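Side-chain contacts in ATP-dependent RNA helicase HrpB (Escherichia coli, PDB 6EUD), which hydrolyses ATP to ADP and phosphate and is a DEAH/RHA-type RNA helicase that binds single-stranded RNA: residues S281-G286 / A327-P332; P303-T308 / N517-M522; T742-A747 / L753-L758. All coordinates share one frame; numbering follows the deposited sequence.

Interaction 1 (S281-G286 / A327-P332); sequences SLTIEG and AGRLEP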
ATOM      1  N   SER A 281      23.574   2.283 -10.530  1.00 71.37           N
ATOM      2  CA  SER A 281      24.470   1.533  -9.641  1.00 74.26           C
ATOM      3  C   SER A 281      25.691   0.939 -10.327  1.00 74.23           C
ATOM      4  O   SER A 281      26.719   0.686  -9.695  1.00 74.34           O
ATOM      5  CB  SER A 281      23.709   0.398  -8.961  1.00 74.25           C
ATOM      6  OG  SER A 281      23.496  -0.677  -9.854  1.00 76.20           O
ATOM      7  N   LEU A 282      25.564   0.693 -11.621  1.00 75.36           N
ATOM      8  CA  LEU A 282      26.613   0.025 -12.367  1.00 72.16           C
ATOM      9  C   LEU A 282      27.052   0.903 -13.529  1.00 70.14           C
ATOM     10  O   LEU A 282      26.225   1.530 -14.200  1.00 71.18           O
ATOM     11  CB  LEU A 282      26.115  -1.333 -12.857  1.00 73.02           C
ATOM     12  CG  LEU A 282      27.116  -2.469 -13.014  1.00 72.93           C
ATOM     13  CD1 LEU A 282      28.074  -2.494 -11.842  1.00 76.33           C
ATOM     14  CD2 LEU A 282      26.344  -3.768 -13.088  1.00 67.60           C
ATOM     15  N   THR A 283      28.356   0.965 -13.747  1.00 67.54           N
ATOM     16  CA  THR A 283      28.897   1.746 -14.838  1.00 69.51           C
ATOM     17  C   THR A 283      29.378   0.850 -15.970  1.00 67.31           C
ATOM     18  O   THR A 283      30.359   0.121 -15.833  1.00 71.69           O
ATOM     19  CB  THR A 283      30.034   2.653 -14.348  1.00 74.70           C
ATOM     20  OG1 THR A 283      29.468   3.736 -13.600  1.00 78.99           O
ATOM     21  CG2 THR A 283      30.842   3.210 -15.510  1.00 74.27           C
ATOM     22  N   ILE A 284      28.659   0.902 -17.087  1.00 62.61           N
ATOM     23  CA  ILE A 284      29.042   0.169 -18.286  1.00 56.73           C
ATOM     24  C   ILE A 284      29.837   1.098 -19.201  1.00 55.20           C
ATOM     25  O   ILE A 284      29.387   2.195 -19.531  1.00 54.43           O
ATOM     26  CB  ILE A 284      27.817  -0.406 -19.029  1.00 52.68           C
ATOM     27  CG1 ILE A 284      27.216  -1.586 -18.256  1.00 53.66           C
ATOM     28  CG2 ILE A 284      28.226  -0.941 -20.365  1.00 49.10           C
ATOM     29  CD1 ILE A 284      26.338  -1.213 -17.106  1.00 54.60           C
ATOM     30  N   GLU A 285      31.030   0.664 -19.589  1.00 50.37           N
ATOM     31  CA  GLU A 285      31.922   1.518 -20.352  1.00 52.16           C
ATOM     32  C   GLU A 285      31.791   1.337 -21.867  1.00 46.99           C
ATOM     33  O   GLU A 285      31.268   0.335 -22.337  1.00 51.18           O
ATOM     34  CB  GLU A 285      33.358   1.263 -19.920  1.00 61.41           C
ATOM     35  CG  GLU A 285      33.555   1.395 -18.435  1.00 70.86           C
ATOM     36  CD  GLU A 285      34.858   0.795 -17.993  1.00 82.75           C
ATOM     37  OE1 GLU A 285      35.012   0.563 -16.778  1.00 87.68           O
ATOM     38  OE2 GLU A 285      35.726   0.553 -18.862  1.00 87.66           O
ATOM     39  N   GLY A 286      32.259   2.333 -22.611  1.00 39.52           N
ATOM     40  CA  GLY A 286      32.313   2.305 -24.065  1.00 35.33           C
ATOM     41  C   GLY A 286      30.974   2.572 -24.728  1.00 38.96           C
ATOM     42  O   GLY A 286      30.815   2.334 -25.927  1.00 43.18           O
ATOM     43  N   ALA A 327      24.160   7.120 -22.054  1.00 33.33           N
ATOM     44  CA  ALA A 327      24.744   7.226 -23.389  1.00 32.99           C
ATOM     45  C   ALA A 327      25.687   8.431 -23.508  1.00 28.84           C
ATOM     46  O   ALA A 327      26.195   8.711 -24.585  1.00 29.10           O
ATOM     47  CB  ALA A 327      23.627   7.306 -24.474  1.00 25.41           C
ATOM     48  N   GLY A 328      25.939   9.127 -22.400  1.00 31.99           N
ATOM     49  CA  GLY A 328      26.620  10.408 -22.451  1.00 28.10           C
ATOM     50  C   GLY A 328      27.798  10.524 -21.511  1.00 34.93           C
ATOM     51  O   GLY A 328      28.183  11.626 -21.148  1.00 38.26           O
ATOM     52  N   ARG A 329      28.387   9.396 -21.120  1.00 31.83           N
ATOM     53  CA  ARG A 329      29.534   9.411 -20.212  1.00 34.67           C
ATOM     54  C   ARG A 329      30.843   9.484 -20.992  1.00 39.52           C
ATOM     55  O   ARG A 329      31.868   9.956 -20.476  1.00 42.34           O
ATOM     56  CB  ARG A 329      29.543   8.159 -19.324  1.00 37.88           C
ATOM     57  CG  ARG A 329      28.255   7.843 -18.615  1.00 40.45           C
ATOM     58  CD  ARG A 329      27.919   8.849 -17.537  1.00 55.27           C
ATOM     59  NE  ARG A 329      29.038   9.161 -16.635  1.00 69.06           N
ATOM     60  CZ  ARG A 329      29.451   8.377 -15.634  1.00 79.56           C
ATOM     61  NH1 ARG A 329      30.473   8.748 -14.866  1.00 83.35           N
ATOM     62  NH2 ARG A 329      28.855   7.211 -15.407  1.00 85.91           N
ATOM     63  N   LEU A 330      30.812   9.003 -22.235  1.00 34.88           N
ATOM     64  CA  LEU A 330      32.020   8.912 -23.055  1.00 38.79           C
ATOM     65  C   LEU A 330      32.204  10.073 -24.046  1.00 40.07           C
ATOM     66  O   LEU A 330      33.289  10.664 -24.167  1.00 38.20           O
ATOM     67  CB  LEU A 330      32.006   7.588 -23.818  1.00 39.01           C
ATOM     68  CG  LEU A 330      33.240   7.379 -24.681  1.00 42.41           C
ATOM     69  CD1 LEU A 330      34.476   7.266 -23.777  1.00 41.25           C
ATOM     70  CD2 LEU A 330      33.052   6.130 -25.523  1.00 43.34           C
ATOM     71  N   GLU A 331      31.116  10.392 -24.732  1.00 37.77           N
ATOM     72  CA  GLU A 331      31.098  11.320 -25.850  1.00 35.72           C
ATOM     73  C   GLU A 331      29.623  11.647 -26.060  1.00 34.56           C
ATOM     74  O   GLU A 331      28.775  11.019 -25.421  1.00 32.96           O
ATOM     75  CB  GLU A 331      31.722  10.685 -27.096  1.00 36.57           C
ATOM     76  CG  GLU A 331      31.062   9.374 -27.546  1.00 41.58           C
ATOM     77  CD  GLU A 331      31.747   8.721 -28.753  1.00 51.43           C
ATOM     78  OE1 GLU A 331      32.135   9.437 -29.698  1.00 52.94           O
ATOM     79  OE2 GLU A 331      31.904   7.480 -28.755  1.00 57.84           O
ATOM     80  N   PRO A 332      29.309  12.631 -26.923  1.00 36.04           N
ATOM     81  CA  PRO A 332      27.903  12.866 -27.284  1.00 34.95           C
ATOM     82  C   PRO A 332      27.247  11.597 -27.801  1.00 37.21           C
ATOM     83  O   PRO A 332      27.819  10.899 -28.659  1.00 33.36           O
ATOM     84  CB  PRO A 332      27.989  13.910 -28.394  1.00 28.89           C
ATOM     85  CG  PRO A 332      29.251  14.647 -28.086  1.00 33.86           C
ATOM     86  CD  PRO A 332      30.202  13.622 -27.550  1.00 35.31           C
TER
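L330 and G286 make the larger of two small contacts between these loops. The methyl CD2 of L330 lies 4.2 Å from CA of G286. It is just as close to the carbonyl carbon of that glycine, so a branched tip rests on bare backbone. CG of L330 is anti to its backbone N (chi1 -179°), which carries the isobutyl group off the loop toward the glycine. G286 has a positive phi of 78°. A side chain on its CA would point away from L330, so the backbone itself is what the leucine meets.

The second contact is polar but loose. R329 bends at chi2 and chi3, and its guanidinium presents an edge to T283. NH2 of R329 is 4.0 Å from OG1 of T283, too far for a hydrogen bond. The hydroxyl lies near the guanidinium plane, and the two side chains cross at about a right angle. No hydrogen bond joins the two segments, and the touching residues lie at the surface.

The sequence places 281-286 at the end of helicase motif V and 327-329 at the end of motif VI, with L330 just after it. Motif VI arginines reach the ATP phosphates in relatives, and R329 probably belongs to that set. On the other segment, T283 packs on T32 of the predicted ATP site, and the carbonyl O of S281 is hydrogen-bonded to OG1 of T32.

Behind the contact, I284 packs on K270 and V272 of strand 269-274 and on L248 of strand 243-248. Loop 281-286 leads into strand 287-302. Loop 327-332 follows helix 317-325 and leads into strand 333-337. These two strands are parallel neighbours in one sheet, so the contact brings together the loops that feed them.

Interaction 2 (P303-T308 / N517-M522); sequences PRTGLT and NGMGAM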
ATOM      1  N   PRO A 303      -3.453  -4.778  -0.990  1.00 45.52           N
ATOM      2  CA  PRO A 303      -4.114  -4.815   0.324  1.00 46.50           C
ATOM      3  C   PRO A 303      -5.323  -5.729   0.378  1.00 51.79           C
ATOM      4  O   PRO A 303      -5.672  -6.173   1.458  1.00 54.76           O
ATOM      5  CB  PRO A 303      -4.548  -3.362   0.551  1.00 43.54           C
ATOM      6  CG  PRO A 303      -4.591  -2.769  -0.795  1.00 43.81           C
ATOM      7  CD  PRO A 303      -3.472  -3.430  -1.568  1.00 43.61           C
ATOM      8  N   ARG A 304      -5.955  -6.008  -0.755  1.00 55.28           N
ATOM      9  CA  ARG A 304      -7.145  -6.853  -0.735  1.00 57.47           C
ATOM     10  C   ARG A 304      -6.788  -8.334  -0.664  1.00 53.13           C
ATOM     11  O   ARG A 304      -7.559  -9.148  -0.165  1.00 55.43           O
ATOM     12  CB  ARG A 304      -8.025  -6.560  -1.952  1.00 65.01           C
ATOM     13  CG  ARG A 304      -8.709  -5.180  -1.883  1.00 76.72           C
ATOM     14  CD  ARG A 304      -9.440  -4.822  -3.179  1.00 86.73           C
ATOM     15  NE  ARG A 304      -8.600  -5.090  -4.345  1.00 96.80           N
ATOM     16  CZ  ARG A 304      -7.528  -4.378  -4.690  1.00106.14           C
ATOM     17  NH1 ARG A 304      -7.154  -3.327  -3.968  1.00117.35           N
ATOM     18  NH2 ARG A 304      -6.826  -4.718  -5.763  1.00106.49           N
ATOM     19  N   THR A 305      -5.606  -8.687  -1.142  1.00 48.91           N
ATOM     20  CA  THR A 305      -5.169 -10.077  -1.089  1.00 43.46           C
ATOM     21  C   THR A 305      -4.084 -10.310  -0.035  1.00 41.48           C
ATOM     22  O   THR A 305      -3.802 -11.445   0.322  1.00 42.14           O
ATOM     23  CB  THR A 305      -4.630 -10.551  -2.454  1.00 40.70           C
ATOM     24  OG1 THR A 305      -3.455  -9.806  -2.800  1.00 40.83           O
ATOM     25  CG2 THR A 305      -5.678 -10.367  -3.541  1.00 42.31           C
ATOM     26  N   GLY A 306      -3.479  -9.232   0.452  1.00 40.03           N
ATOM     27  CA  GLY A 306      -2.290  -9.329   1.279  1.00 37.03           C
ATOM     28  C   GLY A 306      -1.089  -9.896   0.549  1.00 37.65           C
ATOM     29  O   GLY A 306      -0.116 -10.278   1.186  1.00 37.01           O
ATOM     30  N   LEU A 307      -1.145  -9.957  -0.784  1.00 38.57           N
ATOM     31  CA  LEU A 307      -0.031 -10.522  -1.542  1.00 39.18           C
ATOM     32  C   LEU A 307       0.806  -9.437  -2.203  1.00 38.24           C
ATOM     33  O   LEU A 307       0.317  -8.357  -2.537  1.00 37.04           O
ATOM     34  CB  LEU A 307      -0.524 -11.520  -2.593  1.00 37.06           C
ATOM     35  CG  LEU A 307      -1.206 -12.767  -2.024  1.00 43.21           C
ATOM     36  CD1 LEU A 307      -1.560 -13.733  -3.154  1.00 45.74           C
ATOM     37  CD2 LEU A 307      -0.337 -13.468  -0.948  1.00 32.44           C
ATOM     38  N   THR A 308       2.090  -9.723  -2.344  1.00 38.03           N
ATOM     39  CA  THR A 308       2.963  -8.869  -3.112  1.00 43.70           C
ATOM     40  C   THR A 308       3.243  -9.540  -4.454  1.00 49.54           C
ATOM     41  O   THR A 308       3.613 -10.717  -4.509  1.00 48.91           O
ATOM     42  CB  THR A 308       4.277  -8.587  -2.366  1.00 42.92           C
ATOM     43  OG1 THR A 308       3.975  -8.005  -1.091  1.00 39.53           O
ATOM     44  CG2 THR A 308       5.173  -7.614  -3.179  1.00 26.10           C
ATOM     45  N   ASN A 517      -9.383 -15.849   2.531  1.00 45.30           N
ATOM     46  CA  ASN A 517      -9.583 -14.415   2.399  1.00 51.22           C
ATOM     47  C   ASN A 517     -10.435 -14.130   1.158  1.00 57.06           C
ATOM     48  O   ASN A 517     -10.667 -12.979   0.787  1.00 56.72           O
ATOM     49  CB  ASN A 517      -8.237 -13.689   2.342  1.00 45.40           C
ATOM     50  CG  ASN A 517      -7.457 -14.010   1.091  1.00 46.52           C
ATOM     51  OD1 ASN A 517      -7.864 -14.853   0.290  1.00 49.05           O
ATOM     52  ND2 ASN A 517      -6.313 -13.350   0.921  1.00 42.98           N
ATOM     53  N   GLY A 518     -10.877 -15.211   0.516  1.00 60.90           N
ATOM     54  CA  GLY A 518     -11.865 -15.138  -0.539  1.00 57.88           C
ATOM     55  C   GLY A 518     -11.295 -15.174  -1.935  1.00 56.19           C
ATOM     56  O   GLY A 518     -12.041 -15.328  -2.900  1.00 60.81           O
ATOM     57  N   MET A 519      -9.982 -15.030  -2.059  1.00 48.90           N
ATOM     58  CA  MET A 519      -9.380 -14.958  -3.384  1.00 46.82           C
ATOM     59  C   MET A 519      -9.169 -16.347  -3.989  1.00 49.06           C
ATOM     60  O   MET A 519      -9.260 -17.369  -3.298  1.00 48.70           O
ATOM     61  CB  MET A 519      -8.049 -14.242  -3.317  1.00 48.04           C
ATOM     62  CG  MET A 519      -6.976 -15.148  -2.737  1.00 51.59           C
ATOM     63  SD  MET A 519      -5.323 -14.459  -2.744  1.00 61.47           S
ATOM     64  CE  MET A 519      -5.133 -13.954  -4.463  1.00 39.97           C
ATOM     65  N   GLY A 520      -8.848 -16.367  -5.278  1.00 52.37           N
ATOM     66  CA  GLY A 520      -8.621 -17.606  -5.999  1.00 52.03           C
ATOM     67  C   GLY A 520      -7.160 -18.001  -6.077  1.00 53.64           C
ATOM     68  O   GLY A 520      -6.279 -17.176  -6.341  1.00 49.46           O
ATOM     69  N   ALA A 521      -6.907 -19.281  -5.844  1.00 57.71           N
ATOM     70  CA  ALA A 521      -5.552 -19.814  -5.867  1.00 59.49           C
ATOM     71  C   ALA A 521      -5.496 -21.011  -6.797  1.00 59.50           C
ATOM     72  O   ALA A 521      -6.365 -21.891  -6.752  1.00 57.83           O
ATOM     73  CB  ALA A 521      -5.095 -20.202  -4.461  1.00 61.01           C
ATOM     74  N   MET A 522      -4.466 -21.049  -7.631  1.00 59.12           N
ATOM     75  CA  MET A 522      -4.376 -22.080  -8.647  1.00 56.09           C
ATOM     76  C   MET A 522      -3.175 -22.983  -8.467  1.00 51.75           C
ATOM     77  O   MET A 522      -2.047 -22.519  -8.281  1.00 53.47           O
ATOM     78  CB  MET A 522      -4.328 -21.448 -10.037  1.00 59.05           C
ATOM     79  CG  MET A 522      -5.572 -20.650 -10.372  1.00 65.87           C
ATOM     80  SD  MET A 522      -7.073 -21.640 -10.266  1.00186.72           S
ATOM     81  CE  MET A 522      -6.845 -22.805 -11.605  1.00 66.51           C
TER
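Two beta-hairpin turns meet here, T305 and L307 of one touching M519 of the other. The first turn links strands 287-302 and 307-314, and by its place in the chain probably belongs to the long hairpin of DEAH/RHA helicases. The second links strands 512-515 and 520-522.

The thioether of M519 fills the join. Its methyl CE lies 3.7 Å from CG2 of T305 and 3.8 Å from CD1 of L307. SD of M519 is also near, 3.9 Å from CD1 of L307. A bend at chi3 (-52°) turns the methyl in between its two partners. The threonine and methionine side chains cross at about a right angle. A549 of strand 548-552 touches both L307 and M519.

Each turn is braced from within. OG1 of T305 accepts from N of L307 at 3.1 Å, an ST turn, and is also hydrogen-bonded to OE1 of Q542. OD1 of N517 accepts from N of M519 at 3.2 Å, an Asx turn. That bond is nearly straight (170°), but the donor sits above the carbonyl plane. ND2 of N517 comes 3.2 Å from O of T305 at a poor angle, so no hydrogen bond forms.

The chemistry is therefore divided: polar side-chain groups shape the turns, while buried methyl and thioether contacts hold the turns together.

Interaction 3 (T742-A747 / L753-L758); sequences TNPTIA and LVLELL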
ATOM      1  N   THR A 742     -39.121  37.944   3.473  1.00 51.84           N
ATOM      2  CA  THR A 742     -37.876  37.215   3.281  1.00 46.30           C
ATOM      3  C   THR A 742     -38.124  35.730   3.084  1.00 44.39           C
ATOM      4  O   THR A 742     -38.776  35.087   3.908  1.00 45.22           O
ATOM      5  CB  THR A 742     -36.932  37.417   4.477  1.00 46.48           C
ATOM      6  OG1 THR A 742     -36.596  38.802   4.589  1.00 52.34           O
ATOM      7  CG2 THR A 742     -35.663  36.631   4.291  1.00 48.75           C
ATOM      8  N   ASN A 743     -37.603  35.191   1.987  1.00 41.94           N
ATOM      9  CA  ASN A 743     -37.717  33.766   1.718  1.00 40.94           C
ATOM     10  C   ASN A 743     -37.308  32.936   2.940  1.00 40.02           C
ATOM     11  O   ASN A 743     -36.234  33.141   3.505  1.00 43.39           O
ATOM     12  CB  ASN A 743     -36.862  33.370   0.509  1.00 40.55           C
ATOM     13  CG  ASN A 743     -37.331  32.076  -0.136  1.00 44.29           C
ATOM     14  OD1 ASN A 743     -38.054  32.112  -1.128  1.00 43.69           O
ATOM     15  ND2 ASN A 743     -36.945  30.929   0.438  1.00 34.61           N
ATOM     16  N   PRO A 744     -38.182  32.021   3.373  1.00 34.36           N
ATOM     17  CA  PRO A 744     -37.896  31.116   4.505  1.00 33.20           C
ATOM     18  C   PRO A 744     -36.580  30.352   4.351  1.00 37.24           C
ATOM     19  O   PRO A 744     -36.169  30.045   3.230  1.00 38.07           O
ATOM     20  CB  PRO A 744     -39.087  30.137   4.484  1.00 32.30           C
ATOM     21  CG  PRO A 744     -40.193  30.915   3.854  1.00 33.19           C
ATOM     22  CD  PRO A 744     -39.565  31.877   2.878  1.00 37.34           C
ATOM     23  N   THR A 745     -35.924  30.059   5.469  1.00 32.42           N
ATOM     24  CA  THR A 745     -34.686  29.299   5.442  1.00 31.67           C
ATOM     25  C   THR A 745     -34.603  28.359   6.621  1.00 37.88           C
ATOM     26  O   THR A 745     -35.187  28.618   7.666  1.00 36.54           O
ATOM     27  CB  THR A 745     -33.426  30.188   5.479  1.00 44.74           C
ATOM     28  OG1 THR A 745     -33.395  30.925   6.708  1.00 45.68           O
ATOM     29  CG2 THR A 745     -33.392  31.134   4.304  1.00 34.01           C
ATOM     30  N   ILE A 746     -33.855  27.272   6.446  1.00 31.64           N
ATOM     31  CA  ILE A 746     -33.589  26.336   7.522  1.00 31.48           C
ATOM     32  C   ILE A 746     -32.076  26.184   7.677  1.00 32.97           C
ATOM     33  O   ILE A 746     -31.324  26.925   7.044  1.00 30.09           O
ATOM     34  CB  ILE A 746     -34.236  24.973   7.246  1.00 31.39           C
ATOM     35  CG1 ILE A 746     -33.650  24.370   5.966  1.00 28.21           C
ATOM     36  CG2 ILE A 746     -35.728  25.129   7.118  1.00 28.08           C
ATOM     37  CD1 ILE A 746     -34.298  23.074   5.572  1.00 30.90           C
ATOM     38  N   ALA A 747     -31.643  25.223   8.501  1.00 30.23           N
ATOM     39  CA  ALA A 747     -30.224  24.893   8.666  1.00 30.63           C
ATOM     40  C   ALA A 747     -29.402  26.110   9.103  1.00 30.08           C
ATOM     41  O   ALA A 747     -28.464  26.506   8.423  1.00 34.59           O
ATOM     42  CB  ALA A 747     -29.660  24.293   7.356  1.00 30.57           C
ATOM     43  N   LEU A 753     -35.677  27.626   1.545  1.00 34.04           N
ATOM     44  CA  LEU A 753     -36.656  26.657   1.064  1.00 33.36           C
ATOM     45  C   LEU A 753     -37.109  26.991  -0.351  1.00 31.63           C
ATOM     46  O   LEU A 753     -37.369  28.143  -0.679  1.00 32.73           O
ATOM     47  CB  LEU A 753     -37.865  26.599   2.005  1.00 30.23           C
ATOM     48  CG  LEU A 753     -37.522  26.044   3.384  1.00 32.54           C
ATOM     49  CD1 LEU A 753     -38.722  26.116   4.256  1.00 31.99           C
ATOM     50  CD2 LEU A 753     -37.048  24.600   3.274  1.00 29.42           C
ATOM     51  N   VAL A 754     -37.192  25.988  -1.204  1.00 33.03           N
ATOM     52  CA  VAL A 754     -37.785  26.230  -2.503  1.00 33.36           C
ATOM     53  C   VAL A 754     -39.288  26.233  -2.277  1.00 36.21           C
ATOM     54  O   VAL A 754     -39.846  25.230  -1.840  1.00 34.61           O
ATOM     55  CB  VAL A 754     -37.383  25.174  -3.567  1.00 35.12           C
ATOM     56  CG1 VAL A 754     -38.195  25.366  -4.834  1.00 34.79           C
ATOM     57  CG2 VAL A 754     -35.886  25.247  -3.875  1.00 33.26           C
ATOM     58  N   LEU A 755     -39.921  27.375  -2.541  1.00 33.61           N
ATOM     59  CA  LEU A 755     -41.354  27.544  -2.326  1.00 38.15           C
ATOM     60  C   LEU A 755     -42.121  27.150  -3.568  1.00 38.93           C
ATOM     61  O   LEU A 755     -41.925  27.706  -4.651  1.00 39.16           O
ATOM     62  CB  LEU A 755     -41.700  28.990  -1.966  1.00 34.68           C
ATOM     63  CG  LEU A 755     -41.026  29.638  -0.761  1.00 40.34           C
ATOM     64  CD1 LEU A 755     -41.604  31.038  -0.528  1.00 35.36           C
ATOM     65  CD2 LEU A 755     -41.231  28.744   0.449  1.00 36.64           C
ATOM     66  N   GLU A 756     -42.998  26.177  -3.416  1.00 41.11           N
ATOM     67  CA  GLU A 756     -43.902  25.856  -4.497  1.00 41.19           C
ATOM     68  C   GLU A 756     -45.223  26.553  -4.217  1.00 40.51           C
ATOM     69  O   GLU A 756     -46.090  26.046  -3.510  1.00 44.41           O
ATOM     70  CB  GLU A 756     -44.023  24.348  -4.634  1.00 44.18           C
ATOM     71  CG  GLU A 756     -42.667  23.718  -5.043  1.00 65.48           C
ATOM     72  CD  GLU A 756     -42.614  22.197  -4.862  1.00 64.92           C
ATOM     73  OE1 GLU A 756     -43.135  21.680  -3.849  1.00 64.77           O
ATOM     74  OE2 GLU A 756     -42.066  21.507  -5.747  1.00 65.63           O
ATOM     75  N   LEU A 757     -45.335  27.758  -4.756  1.00 41.96           N
ATOM     76  CA  LEU A 757     -46.452  28.642  -4.474  1.00 43.58           C
ATOM     77  C   LEU A 757     -47.683  28.236  -5.256  1.00 46.26           C
ATOM     78  O   LEU A 757     -47.658  28.151  -6.480  1.00 47.39           O
ATOM     79  CB  LEU A 757     -46.072  30.087  -4.782  1.00 45.70           C
ATOM     80  CG  LEU A 757     -44.948  30.611  -3.888  1.00 46.50           C
ATOM     81  CD1 LEU A 757     -44.594  32.064  -4.189  1.00 46.72           C
ATOM     82  CD2 LEU A 757     -45.371  30.455  -2.439  1.00 46.57           C
ATOM     83  N   LEU A 758     -48.763  27.989  -4.532  1.00 45.26           N
ATOM     84  CA  LEU A 758     -49.960  27.404  -5.111  1.00 43.60           C
ATOM     85  C   LEU A 758     -51.124  28.377  -5.046  1.00 47.84           C
ATOM     86  O   LEU A 758     -51.100  29.340  -4.282  1.00 50.39           O
ATOM     87  CB  LEU A 758     -50.309  26.104  -4.382  1.00 39.05           C
ATOM     88  CG  LEU A 758     -49.149  25.131  -4.127  1.00 41.88           C
ATOM     89  CD1 LEU A 758     -49.543  24.105  -3.073  1.00 41.02           C
ATOM     90  CD2 LEU A 758     -48.686  24.411  -5.391  1.00 39.87           C
TER
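N743 and L753 form the polar centre of this contact, where the residues just before strand 745-746 meet strand 751-758 of an antiparallel hairpin. ND2 of N743 donates to O of L753 at 3.0 Å, and the bond is close to straight (166°). It meets a lone pair in the carbonyl plane, and the acceptor lies in the amide plane of N743. ND2 also donates to O of P744 at 3.0 Å, with that oxygen tilted out of the amide plane. The same P744 O accepts from N of L753, likewise at 3.0 Å, so two donors grip it. With chi1 at -158°, N743 swings its amide to the side of its own carbonyl carbon, where it reaches L753. OD1 of N743 accepts from N of L771.

Leucines pack tightly round this knot. L753 has the most buried surface. Its CD1 lies 4.0 Å from CB of P744, and its CD2 lies 3.9 Å from CD1 of I746. L755 puts CD1 4.1 Å from CD of P744 and 3.8 Å from OD1 of N743. Y710 of strand 709-711 touches both P744 and L753.

The other side is loose. T745 is partly exposed and points away from the partner strand, and its CG2 comes no nearer than 5.0 Å, to N of L753. V754 also points away from this partner, but packs on I767 and P727.

A leucine in place of N743 would probably leave the carbonyl of L753 and the N-H of L771 without their amide mate, and P744 O with one donor fewer. The asparagine thus gives the buried backbone of P744 and L753 a polar partner within an otherwise apolar patch of the C-terminal region, away from the annotated sites.

In the fold
Interaction 1 opens first, at 281-286, in the second helicase domain. Before it closes at 327-332, the chain runs through hairpin 287-302/307-314, whose turn opens interaction 2. The two contacts therefore cross. Interaction 2 closes 209 residues on, at 517-522, and ties the helicase domain to the curled sheet built from strands between 503 and 556. Interaction 3 follows in series and closes only a short hairpin within the C-terminal region. None of the three touch. The centres of interactions 1 and 2 are about 43 Å apart, and those of interactions 1 and 3 about 75 Å. Interactions 1 and 3 are local, while interaction 2 joins distant parts of the chain.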